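Local coordinates for protein putative transcriptional regulator (PDB 3K4H) that is a putative LacI-family transcriptional regulator whose sensor domain, of the periplasmic binding protein-like fold, binds a glucose-containing sugar between its two lobes, at residues S36-A39 with H40-Y44; F95-I98 with G99-D103; I162-K166 with E167-H171; I196-D200 with D201-L205; V243-I247 with Y248-Y252. One frame throughout, in Å; residues are numbered along the deposited sequence.

Interaction 1: S36-A39 with H40-Y44; sequences SSFA and HVEGY
Phe38 and Glu42 lie one helical turn apart where helix 27-41 ends in a Schellman motif, and the aliphatic part of the glutamate slants past the ring: Glu42 CG comes within 3.9 Å of Phe38 CE2. The ring owes its place to a first torsion of -170°, which sets CG opposite the backbone N and beside the carbonyl carbon. Glu42 bends at its second torsion, and its carboxylate plane is turned 39° from the ring; the CG methylene makes the contact. The Phe38 ring also packs on helix 247-264, meeting Tyr252 edge-to-face; a large apolar ring suits this buried interface between helices. Ala39 is small enough to lie buried under the chain as it turns back; its CB is 3.8 Å from Tyr44 CB, while the tyrosine ring leads away and its OH bonds to Glu263. His40 stands at the more exposed side, with Ser37 O near the plane of the imidazole at its edge.

The backbone explains the turn. His40 N still makes a regular helical bond to Ser36 O at 2.9 Å, whereas Val41 N to Phe38 O and Glu42 N to Ala39 O are weak. Gly43 then adopts positive phi, a conformation that glycine takes up easily, and serves as the C-prime residue. Its N bonds back to His40 O, and the chain heads toward strand 45-48. The closing bond of the motif is nearly straight at 171°: Tyr44 N reaches Ala39 O at 2.8 Å, approaching from above the carbonyl plane.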
# COMPACT_ATOMS: atom_id res chain seq x y z
N SER A 36 -9.39 -0.39 21.51
CA SER A 36 -10.32 -0.78 22.55
C SER A 36 -11.68 -1.23 21.98
O SER A 36 -12.29 -2.22 22.44
CB SER A 36 -10.53 0.41 23.47
OG SER A 36 -11.53 0.12 24.42
N SER A 37 -12.16 -0.51 20.97
CA SER A 37 -13.45 -0.82 20.38
C SER A 37 -13.46 -2.28 19.89
O SER A 37 -14.44 -2.98 20.08
CB SER A 37 -13.79 0.18 19.28
OG SER A 37 -14.96 -0.20 18.57
N PHE A 38 -12.35 -2.73 19.31
CA PHE A 38 -12.21 -4.13 18.93
C PHE A 38 -11.90 -5.08 20.10
O PHE A 38 -12.52 -6.15 20.24
CB PHE A 38 -11.17 -4.34 17.82
CG PHE A 38 -11.19 -5.72 17.26
CD1 PHE A 38 -12.09 -6.07 16.26
CD2 PHE A 38 -10.37 -6.70 17.78
CE1 PHE A 38 -12.15 -7.35 15.76
CE2 PHE A 38 -10.42 -8.00 17.29
CZ PHE A 38 -11.32 -8.31 16.27
N ALA A 39 -10.95 -4.72 20.94
CA ALA A 39 -10.61 -5.62 22.02
C ALA A 39 -11.89 -6.03 22.74
O ALA A 39 -12.06 -7.19 23.12
CB ALA A 39 -9.62 -4.96 22.98
N HIS A 40 -12.79 -5.07 22.89
CA HIS A 40 -14.12 -5.31 23.46
C HIS A 40 -14.86 -6.50 22.83
O HIS A 40 -15.34 -7.38 23.54
CB HIS A 40 -14.94 -4.03 23.31
CG HIS A 40 -16.40 -4.24 23.42
ND1 HIS A 40 -17.28 -3.81 22.45
CD2 HIS A 40 -17.15 -4.84 24.38
CE1 HIS A 40 -18.51 -4.14 22.81
NE2 HIS A 40 -18.46 -4.76 23.97
N VAL A 41 -14.93 -6.53 21.50
CA VAL A 41 -15.62 -7.59 20.76
C VAL A 41 -15.17 -9.00 21.16
O VAL A 41 -15.99 -9.90 21.26
CB VAL A 41 -15.42 -7.40 19.24
CG1 VAL A 41 -15.93 -8.60 18.47
CG2 VAL A 41 -16.10 -6.11 18.76
N GLU A 42 -13.87 -9.18 21.42
CA GLU A 42 -13.31 -10.47 21.80
C GLU A 42 -12.91 -10.58 23.28
O GLU A 42 -12.10 -11.42 23.66
CB GLU A 42 -12.09 -10.74 20.93
CG GLU A 42 -12.35 -10.65 19.43
CD GLU A 42 -13.29 -11.74 18.91
OE1 GLU A 42 -13.42 -12.79 19.57
OE2 GLU A 42 -13.89 -11.54 17.83
N GLY A 43 -13.46 -9.69 24.11
CA GLY A 43 -13.17 -9.70 25.54
C GLY A 43 -11.70 -9.61 25.90
O GLY A 43 -11.23 -10.33 26.77
N TYR A 44 -10.97 -8.74 25.20
CA TYR A 44 -9.60 -8.45 25.55
C TYR A 44 -9.56 -7.09 26.25
O TYR A 44 -10.32 -6.19 25.90
CB TYR A 44 -8.72 -8.41 24.29
CG TYR A 44 -8.25 -9.77 23.81
CD1 TYR A 44 -9.09 -10.60 23.05
CD2 TYR A 44 -6.96 -10.24 24.10
CE1 TYR A 44 -8.66 -11.83 22.61
CE2 TYR A 44 -6.52 -11.47 23.66
CZ TYR A 44 -7.37 -12.26 22.91
OH TYR A 44 -6.95 -13.52 22.47

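Interaction 2: F95-I98 with G99-D103; sequences FVLI and GKPYD. With GLC (alpha-D-glucopyranose), chain C.
Leu97 and Pro101 supply the apolar contact where strand 95-98 runs into its loop. The CD1 branch of Leu97 carries it, lying 3.7 Å from Pro101 CG and equally near the proline CA, and it also passes 3.3 Å from Gly99 O. A branched aliphatic side chain suits this buried spot, and the proline ring gives it a compact, rigid apolar partner; Tyr110 of the adjacent strand packs against both.

The polar part faces the sugar. The carbonyl of Ile98 accepts a hydrogen bond from O3 of the chain C glucose, 2.6 Å from Ile98 O. This is the C-terminal end of a strand in a parallel sheet, the edge at which alpha/beta folds of the periplasmic binding protein type commonly place their ligands. Asp112, Asn113, Asn115 and Leu76 give the same glucose further hydrogen bonds.

Steric fit decides the next position. Gly99 has phi 131° and psi 152°, where a CB would be jammed against Ile98 O and would also run into the glucose, so glycine lets the sugar come close: Gly99 CA is 3.3 Å from glucose O3. Beyond it, Lys100 directs its ammonium group to a salt bridge with Asp148.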
# COMPACT_ATOMS: atom_id res chain seq x y z
N PHE A 95 3.20 -10.02 17.95
CA PHE A 95 3.02 -8.58 17.93
C PHE A 95 2.64 -8.04 16.56
O PHE A 95 2.79 -8.70 15.54
CB PHE A 95 4.28 -7.88 18.40
CG PHE A 95 5.37 -7.84 17.37
CD1 PHE A 95 6.29 -8.88 17.27
CD2 PHE A 95 5.47 -6.76 16.49
CE1 PHE A 95 7.28 -8.85 16.32
CE2 PHE A 95 6.46 -6.72 15.54
CZ PHE A 95 7.37 -7.77 15.44
N VAL A 96 2.18 -6.78 16.55
CA VAL A 96 1.70 -6.13 15.33
C VAL A 96 2.17 -4.68 15.30
O VAL A 96 2.19 -4.02 16.35
CB VAL A 96 0.15 -6.17 15.28
CG1 VAL A 96 -0.39 -5.01 14.47
CG2 VAL A 96 -0.34 -7.49 14.73
N LEU A 97 2.54 -4.19 14.12
CA LEU A 97 2.92 -2.77 13.96
C LEU A 97 1.78 -1.85 13.50
O LEU A 97 0.92 -2.27 12.72
CB LEU A 97 4.07 -2.61 12.96
CG LEU A 97 5.53 -2.64 13.37
CD1 LEU A 97 6.38 -2.06 12.27
CD2 LEU A 97 5.72 -1.79 14.57
N ILE A 98 1.80 -0.60 13.97
CA ILE A 98 1.04 0.48 13.31
C ILE A 98 2.08 1.36 12.62
O ILE A 98 2.68 2.21 13.26
CB ILE A 98 0.14 1.31 14.29
CG1 ILE A 98 -0.81 0.41 15.12
CG2 ILE A 98 -0.63 2.42 13.53
CD1 ILE A 98 -2.14 1.09 15.54
N GLY A 99 2.33 1.11 11.35
CA GLY A 99 3.45 1.73 10.61
C GLY A 99 4.26 0.69 9.84
O GLY A 99 4.30 -0.48 10.23
N LYS A 100 4.89 1.10 8.75
CA LYS A 100 5.78 0.25 7.98
C LYS A 100 7.02 -0.13 8.80
O LYS A 100 7.59 0.71 9.50
CB LYS A 100 6.23 1.01 6.76
CG LYS A 100 6.43 0.19 5.54
CD LYS A 100 6.64 1.09 4.33
CE LYS A 100 8.00 1.75 4.37
NZ LYS A 100 8.17 2.56 3.15
N PRO A 101 7.44 -1.40 8.72
CA PRO A 101 8.70 -1.80 9.37
C PRO A 101 9.85 -1.46 8.46
O PRO A 101 9.67 -1.42 7.24
CB PRO A 101 8.56 -3.32 9.50
CG PRO A 101 7.13 -3.67 8.98
CD PRO A 101 6.74 -2.54 8.11
N TYR A 102 11.02 -1.20 9.02
CA TYR A 102 12.14 -0.80 8.17
C TYR A 102 12.44 -1.89 7.14
O TYR A 102 12.56 -1.61 5.94
CB TYR A 102 13.40 -0.44 8.96
CG TYR A 102 14.50 0.06 8.04
CD1 TYR A 102 14.29 1.18 7.22
CD2 TYR A 102 15.74 -0.59 7.96
CE1 TYR A 102 15.29 1.65 6.35
CE2 TYR A 102 16.76 -0.12 7.09
CZ TYR A 102 16.52 1.00 6.29
OH TYR A 102 17.49 1.47 5.44
N ASP A 103 12.52 -3.13 7.64
CA ASP A 103 12.81 -4.31 6.83
C ASP A 103 11.87 -5.45 7.25
O ASP A 103 11.05 -5.29 8.17
CB ASP A 103 14.27 -4.73 7.03
CG ASP A 103 14.64 -4.92 8.51
OD1 ASP A 103 13.74 -4.96 9.38
OD2 ASP A 103 15.85 -5.02 8.81
C1 GLC C . 1.27 6.43 13.50
C2 GLC C . 2.30 5.32 13.66
C3 GLC C . 3.08 5.26 12.36
C4 GLC C . 2.14 4.98 11.18
C5 GLC C . 1.00 5.97 11.15
C6 GLC C . 0.01 5.56 10.09
O2 GLC C . 3.15 5.66 14.73
O3 GLC C . 4.11 4.31 12.55
O4 GLC C . 2.76 5.22 9.95
O5 GLC C . 0.39 6.10 12.43
O6 GLC C . 0.13 6.51 9.06

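Interaction 3: I162-K166 with E167-H171; sequences IVLPK and EYILH
Lys166, Glu167 and Pro165 are the residues most enclosed by this tight turn, although the two charged ones remain exposed to solvent. The enclosure of Lys166 comes largely from its backbone and CB beside Glu167 N, because its chain, bent at the second and third torsions, leads away. Glu167 bends at its second torsion, -78°, and folds back along the turn, bringing OE1 to 3.2 Å from Pro165 CB. The ammonium and carboxylate do not meet: Lys166 NZ is 5.2 Å from Glu167 OE2, near enough for a modest electrostatic attraction at most. Long, flexible polar side chains suit such a surface position.

Pro165 makes the more specific contact. Its CG sits above one face of the Tyr168 ring, 3.7 Å from the ring centroid and 15° off the normal, a CH-pi interaction. Proline suits the place because its ring is already fixed by the backbone and holds CG over the aromatic face, somewhat toward the rim. The same two residues are joined through the main chain, Tyr168 N donating to Pro165 O at 3.0 Å, and a weak bond from Ile169 N to Lys166 O follows in the short 3-10 turn. Leu164 adds an apolar contact: its CD2 lies 3.5 Å from Ile169 CG1, the two aliphatic chains crossing at about a right angle.

The turn links helix 144-159, where Leu164 packs on Met153 and Leu157, to strand 169-171. That strand is an outermost one of its sheet and pairs with strand 134-138, while Leu170 lies against helix 176-187.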
# COMPACT_ATOMS: atom_id res chain seq x y z
N ILE A 162 11.29 20.17 -9.75
CA ILE A 162 11.31 21.23 -8.78
C ILE A 162 12.33 20.84 -7.74
O ILE A 162 12.33 19.71 -7.26
CB ILE A 162 9.92 21.43 -8.17
CG1 ILE A 162 8.95 21.95 -9.23
CG2 ILE A 162 9.99 22.41 -7.04
CD1 ILE A 162 7.49 21.89 -8.85
N VAL A 163 13.20 21.78 -7.40
CA VAL A 163 14.33 21.51 -6.51
C VAL A 163 13.82 21.46 -5.09
O VAL A 163 12.81 22.08 -4.77
CB VAL A 163 15.41 22.62 -6.64
CG1 VAL A 163 16.80 22.04 -6.41
CG2 VAL A 163 15.33 23.30 -8.01
N LEU A 164 14.50 20.71 -4.23
CA LEU A 164 14.12 20.61 -2.82
C LEU A 164 15.38 20.78 -1.99
O LEU A 164 16.02 19.79 -1.62
CB LEU A 164 13.49 19.26 -2.51
CG LEU A 164 12.70 19.06 -1.22
CD1 LEU A 164 12.78 17.59 -0.82
CD2 LEU A 164 13.10 19.90 -0.05
N PRO A 165 15.74 22.03 -1.67
CA PRO A 165 17.00 22.26 -0.99
C PRO A 165 16.97 21.69 0.42
O PRO A 165 15.91 21.57 1.02
CB PRO A 165 17.11 23.78 -0.98
CG PRO A 165 15.70 24.24 -0.99
CD PRO A 165 14.97 23.27 -1.85
N LYS A 166 18.15 21.35 0.92
CA LYS A 166 18.34 20.77 2.23
C LYS A 166 17.73 21.65 3.33
O LYS A 166 17.33 21.16 4.39
CB LYS A 166 19.85 20.51 2.42
CG LYS A 166 20.46 20.66 3.80
CD LYS A 166 21.75 21.47 3.66
CE LYS A 166 22.84 21.06 4.68
NZ LYS A 166 24.20 21.55 4.22
N GLU A 167 17.63 22.95 3.07
CA GLU A 167 17.17 23.91 4.07
C GLU A 167 15.66 24.04 4.13
O GLU A 167 15.15 24.78 4.96
CB GLU A 167 17.90 25.28 3.99
CG GLU A 167 18.30 25.76 2.59
CD GLU A 167 19.57 25.09 2.05
OE1 GLU A 167 19.54 24.60 0.90
OE2 GLU A 167 20.59 25.05 2.77
N TYR A 168 14.96 23.31 3.25
CA TYR A 168 13.49 23.14 3.29
C TYR A 168 13.07 21.79 3.89
O TYR A 168 11.86 21.52 4.05
CB TYR A 168 12.88 23.23 1.87
CG TYR A 168 12.82 24.61 1.22
CD1 TYR A 168 13.37 25.74 1.83
CD2 TYR A 168 12.22 24.77 -0.05
CE1 TYR A 168 13.32 26.98 1.21
CE2 TYR A 168 12.17 26.00 -0.68
CZ TYR A 168 12.73 27.11 -0.04
OH TYR A 168 12.68 28.35 -0.63
N ILE A 169 14.01 21.02 4.39
CA ILE A 169 13.66 19.81 5.07
C ILE A 169 13.93 19.87 6.56
O ILE A 169 15.04 19.99 6.95
CB ILE A 169 14.47 18.71 4.53
CG1 ILE A 169 14.27 18.62 3.04
CG2 ILE A 169 14.04 17.45 5.08
CD1 ILE A 169 15.19 17.73 2.41
N LEU A 170 12.92 19.77 7.40
CA LEU A 170 13.05 19.93 8.84
C LEU A 170 12.60 18.81 9.71
O LEU A 170 11.57 18.26 9.49
CB LEU A 170 12.31 21.16 9.29
CG LEU A 170 12.89 22.33 8.55
CD1 LEU A 170 12.39 23.60 9.08
CD2 LEU A 170 14.32 22.16 8.81
N HIS A 171 13.41 18.43 10.66
CA HIS A 171 13.00 17.47 11.64
C HIS A 171 13.03 18.03 13.02
O HIS A 171 14.00 18.53 13.46
CB HIS A 171 13.90 16.29 11.54
CG HIS A 171 13.81 15.60 10.23
ND1 HIS A 171 12.79 14.76 9.91
CD2 HIS A 171 14.62 15.64 9.15
CE1 HIS A 171 12.96 14.31 8.69
NE2 HIS A 171 14.07 14.82 8.21

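Interaction 4: I196-D200 with D201-L205; sequences IMATD and DLIGL. With GLC (alpha-D-glucopyranose), chain B.
A first torsion of -176° carries the Asp200 carboxylate away from its own backbone N and forward over the first turn of the following helix, and a second torsion of 114° turns its two oxygens to different tasks. OD2 takes the N-H of Leu202 at 2.6 Å, nearly in line with the carboxylate C-O bond. OD1 accepts from the O1 hydroxyl of the chain B glucose, 2.7 Å from Asp200 OD1, and also from Asn25 ND2, so this oxygen is gripped from the protein as well as from the sugar. Leu202 N and Asn25 ND2 thereby help to fix the rotation of the carboxylate that meets the sugar.

Asp200 is thus the N-cap of helix 201-213, in the beta-alpha-beta unit that runs from strand 195-198 through this helix to strand 223-227. Aspartate suits an N-cap because its short side chain can reach forward to a helical N-H left without a carbonyl partner, and the helix N terminus would be expected to stabilise its negative charge. The Asp200 carbonyl starts the helix proper, accepting from Gly204 N at 3.0 Å in the carbonyl plane and more weakly from Ile203 N.

Side-chain packing joins the strand end to the helix. Ile203 CD1 lies 3.9 Å from Asp200 CB and runs alongside Thr199, whose hydroxyl bonds to Ile137 O. Ala198 CB comes 4.0 Å from Gly204 N, a close approach of strand to helix that two small residues permit. Asp201 directs its carboxylate away from the cap, to Ala230 N and Thr242 OG1.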
# COMPACT_ATOMS: atom_id res chain seq x y z
N ILE A 196 4.09 24.76 2.73
CA ILE A 196 4.67 23.93 3.77
C ILE A 196 3.83 22.66 4.04
O ILE A 196 2.62 22.72 4.23
CB ILE A 196 4.80 24.73 5.07
CG1 ILE A 196 5.79 25.90 4.89
CG2 ILE A 196 5.22 23.84 6.22
CD1 ILE A 196 5.85 26.92 6.07
N MSE A 197 4.49 21.49 4.06
CA MSE A 197 3.82 20.27 4.47
C MSE A 197 4.30 19.85 5.85
O MSE A 197 5.48 19.64 6.07
CB MSE A 197 4.01 19.15 3.46
CG MSE A 197 3.19 17.88 3.74
SE MSE A 197 3.53 16.45 2.40
CE MSE A 197 5.04 15.59 3.31
N ALA A 198 3.35 19.74 6.77
CA ALA A 198 3.62 19.29 8.12
C ALA A 198 3.12 17.88 8.25
O ALA A 198 2.03 17.56 7.82
CB ALA A 198 2.91 20.18 9.07
N THR A 199 3.95 17.02 8.82
CA THR A 199 3.62 15.60 8.94
C THR A 199 2.71 15.31 10.14
O THR A 199 2.29 14.17 10.32
CB THR A 199 4.87 14.76 9.05
OG1 THR A 199 5.68 15.25 10.12
CG2 THR A 199 5.67 14.82 7.75
N ASP A 200 2.37 16.35 10.91
CA ASP A 200 1.50 16.23 12.08
C ASP A 200 0.77 17.55 12.41
O ASP A 200 1.39 18.60 12.49
CB ASP A 200 2.34 15.80 13.28
CG ASP A 200 1.52 15.54 14.52
OD1 ASP A 200 1.48 14.37 14.93
OD2 ASP A 200 0.91 16.49 15.10
N ASP A 201 -0.54 17.48 12.64
CA ASP A 201 -1.36 18.64 13.01
C ASP A 201 -0.80 19.50 14.13
O ASP A 201 -0.96 20.72 14.11
CB ASP A 201 -2.79 18.22 13.33
CG ASP A 201 -3.64 18.01 12.07
OD1 ASP A 201 -3.09 18.16 10.97
OD2 ASP A 201 -4.84 17.70 12.15
N LEU A 202 -0.14 18.90 15.12
CA LEU A 202 0.47 19.70 16.19
C LEU A 202 1.42 20.71 15.61
O LEU A 202 1.42 21.87 16.02
CB LEU A 202 1.19 18.84 17.23
CG LEU A 202 0.22 18.28 18.27
CD1 LEU A 202 0.98 17.54 19.38
CD2 LEU A 202 -0.74 19.37 18.82
N ILE A 203 2.22 20.25 14.64
CA ILE A 203 3.22 21.07 13.98
C ILE A 203 2.51 22.07 13.07
O ILE A 203 2.94 23.20 12.94
CB ILE A 203 4.17 20.19 13.14
CG1 ILE A 203 4.70 19.03 14.00
CG2 ILE A 203 5.31 21.03 12.57
CD1 ILE A 203 5.56 18.02 13.25
N GLY A 204 1.42 21.64 12.44
CA GLY A 204 0.61 22.50 11.59
C GLY A 204 0.08 23.65 12.41
O GLY A 204 0.14 24.81 12.00
N LEU A 205 -0.42 23.34 13.60
CA LEU A 205 -1.11 24.35 14.38
C LEU A 205 -0.09 25.36 14.84
O LEU A 205 -0.39 26.56 14.88
CB LEU A 205 -1.91 23.73 15.54
CG LEU A 205 -3.18 23.04 14.98
CD1 LEU A 205 -3.80 22.11 15.98
CD2 LEU A 205 -4.21 24.06 14.44
C1 GLC B . 1.87 11.39 15.12
C2 GLC B . 2.28 10.18 15.93
C3 GLC B . 2.83 9.11 15.01
C4 GLC B . 1.70 8.75 14.07
C5 GLC B . 1.41 9.95 13.16
C6 GLC B . 0.20 9.65 12.25
O1 GLC B . 3.02 12.10 14.74
O2 GLC B . 3.28 10.56 16.85
O3 GLC B . 3.29 8.02 15.78
O4 GLC B . 2.01 7.63 13.28
O5 GLC B . 1.13 11.10 13.93
O6 GLC B . 0.27 10.35 11.03

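Interaction 5: V243-I247 with Y248-Y252; sequences VDVNI and YQLGY
Leu250 packs back over the residues that begin its helix: its CB lies 3.2 Å from Ile247 O, and its CG is 3.9 Å from Val245 O. A first torsion of -72° stands CG opposite the carbonyl carbon and beside the backbone N, which leaves CD1 near Val245 O and Ile247 CA and 4.4 Å from Val245 CG1. Asn246 and Gln249 run side by side, Asn246 OD1 standing 3.8 Å from Gln249 CB, with their amide planes 55° apart.

The main chain holds these side chains in place. Asn246 O accepts from Leu250 N at 3.1 Å, in the carbonyl plane, and weakly from Gln249 N; Gly251 N then donates to Ile247 O. One step further out, Asp244 OD1 receives the N-H of Asn246 at 2.7 Å. Aspartate has the right length for this Asx turn, and asparagine tolerates the positive phi of 59° that the chain takes there.

In the outer shell, Asp244 OD2 bonds to Asn229 and Val245 O to Asn113, while Ile247 packs on Phe27 and Val31 of helix 27-41 and Gln249 touches Thr268 of the second subunit. Leu250 also touches a bound glucose: this strand-to-helix junction, an Asx turn followed by a helix N terminus, contributes Leu250 to the sugar site, in the cleft of a periplasmic binding protein-like fold.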
# COMPACT_ATOMS: atom_id res chain seq x y z
N VAL A 243 -4.57 15.84 6.15
CA VAL A 243 -4.96 14.61 5.54
C VAL A 243 -5.53 13.73 6.59
O VAL A 243 -4.88 13.47 7.54
CB VAL A 243 -3.75 13.87 5.06
CG1 VAL A 243 -4.12 12.57 4.58
CG2 VAL A 243 -3.06 14.60 4.03
N ASP A 244 -6.75 13.26 6.39
CA ASP A 244 -7.39 12.37 7.32
C ASP A 244 -6.85 11.07 6.99
O ASP A 244 -6.77 10.69 5.89
CB ASP A 244 -8.89 12.36 7.20
CG ASP A 244 -9.53 11.61 8.31
OD1 ASP A 244 -9.08 10.51 8.61
OD2 ASP A 244 -10.46 12.11 8.91
N VAL A 245 -6.46 10.38 8.00
CA VAL A 245 -5.59 9.24 7.92
C VAL A 245 -6.29 8.11 8.70
O VAL A 245 -5.76 7.03 8.88
CB VAL A 245 -4.24 9.70 8.52
CG1 VAL A 245 -4.01 9.15 9.94
CG2 VAL A 245 -3.11 9.41 7.60
N ASN A 246 -7.51 8.39 9.15
CA ASN A 246 -8.39 7.38 9.72
C ASN A 246 -7.85 6.64 10.93
O ASN A 246 -7.95 5.41 11.01
CB ASN A 246 -8.77 6.39 8.64
CG ASN A 246 -10.22 6.49 8.26
OD1 ASN A 246 -11.07 5.92 8.92
ND2 ASN A 246 -10.50 7.20 7.18
N ILE A 247 -7.33 7.42 11.88
CA ILE A 247 -6.63 6.93 13.03
C ILE A 247 -7.37 5.78 13.71
O ILE A 247 -6.76 4.76 14.07
CB ILE A 247 -6.40 8.06 14.05
CG1 ILE A 247 -5.54 9.18 13.44
CG2 ILE A 247 -5.71 7.54 15.31
CD1 ILE A 247 -5.97 10.57 13.84
N TYR A 248 -8.67 5.93 13.87
CA TYR A 248 -9.47 4.96 14.60
C TYR A 248 -9.35 3.61 13.91
O TYR A 248 -9.16 2.58 14.56
CB TYR A 248 -10.92 5.43 14.61
CG TYR A 248 -11.93 4.44 15.15
CD1 TYR A 248 -12.32 4.50 16.48
CD2 TYR A 248 -12.48 3.45 14.34
CE1 TYR A 248 -13.26 3.60 16.99
CE2 TYR A 248 -13.41 2.54 14.83
CZ TYR A 248 -13.80 2.63 16.16
OH TYR A 248 -14.70 1.75 16.70
N GLN A 249 -9.48 3.60 12.59
CA GLN A 249 -9.51 2.35 11.85
C GLN A 249 -8.11 1.72 11.87
O GLN A 249 -8.00 0.48 11.92
CB GLN A 249 -10.03 2.56 10.43
CG GLN A 249 -10.95 1.44 9.95
CD GLN A 249 -12.27 1.27 10.78
OE1 GLN A 249 -13.03 2.23 11.01
NE2 GLN A 249 -12.55 0.02 11.18
N LEU A 250 -7.06 2.55 11.91
CA LEU A 250 -5.71 2.05 12.09
C LEU A 250 -5.69 1.23 13.36
O LEU A 250 -5.13 0.15 13.37
CB LEU A 250 -4.68 3.19 12.20
CG LEU A 250 -4.28 4.04 10.98
CD1 LEU A 250 -3.28 5.11 11.44
CD2 LEU A 250 -3.70 3.23 9.82
N GLY A 251 -6.31 1.73 14.43
CA GLY A 251 -6.28 1.09 15.74
C GLY A 251 -7.08 -0.19 15.75
O GLY A 251 -6.62 -1.22 16.22
N TYR A 252 -8.28 -0.11 15.19
CA TYR A 252 -9.24 -1.17 15.25
C TYR A 252 -8.67 -2.34 14.48
O TYR A 252 -8.56 -3.46 14.98
CB TYR A 252 -10.50 -0.69 14.57
CG TYR A 252 -11.68 -1.62 14.65
CD1 TYR A 252 -12.65 -1.45 15.62
CD2 TYR A 252 -11.84 -2.66 13.72
CE1 TYR A 252 -13.76 -2.29 15.70
CE2 TYR A 252 -12.94 -3.52 13.80
CZ TYR A 252 -13.90 -3.31 14.79
OH TYR A 252 -15.00 -4.11 14.88

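From the N terminus the five contacts follow in series, each a local contact within one continuous stretch, and none nests or crosses another. Interaction 1 ends helix 27-41 before strand 45-48, and interaction 2 leaves strand 95-98 of the same parallel sheet. Interactions 3, 4 and 5 belong to the second sheet: 162-171 leads into an outermost strand, and 196-205 and 243-252 lead from strands into helices. Interaction 5 returns the chain to the first lobe, where Tyr248 OH probably hydrogen-bonds Ser37 OG (2.7 Å) of interaction 1 and Leu250 O meets Ile98 CD1 of interaction 2 (3.8 Å). Interactions 2, 4 and 5 border the sugar. Interactions 1 and 3, on opposite sides of the chain's centre, lie about 43 Å apart, centre to centre.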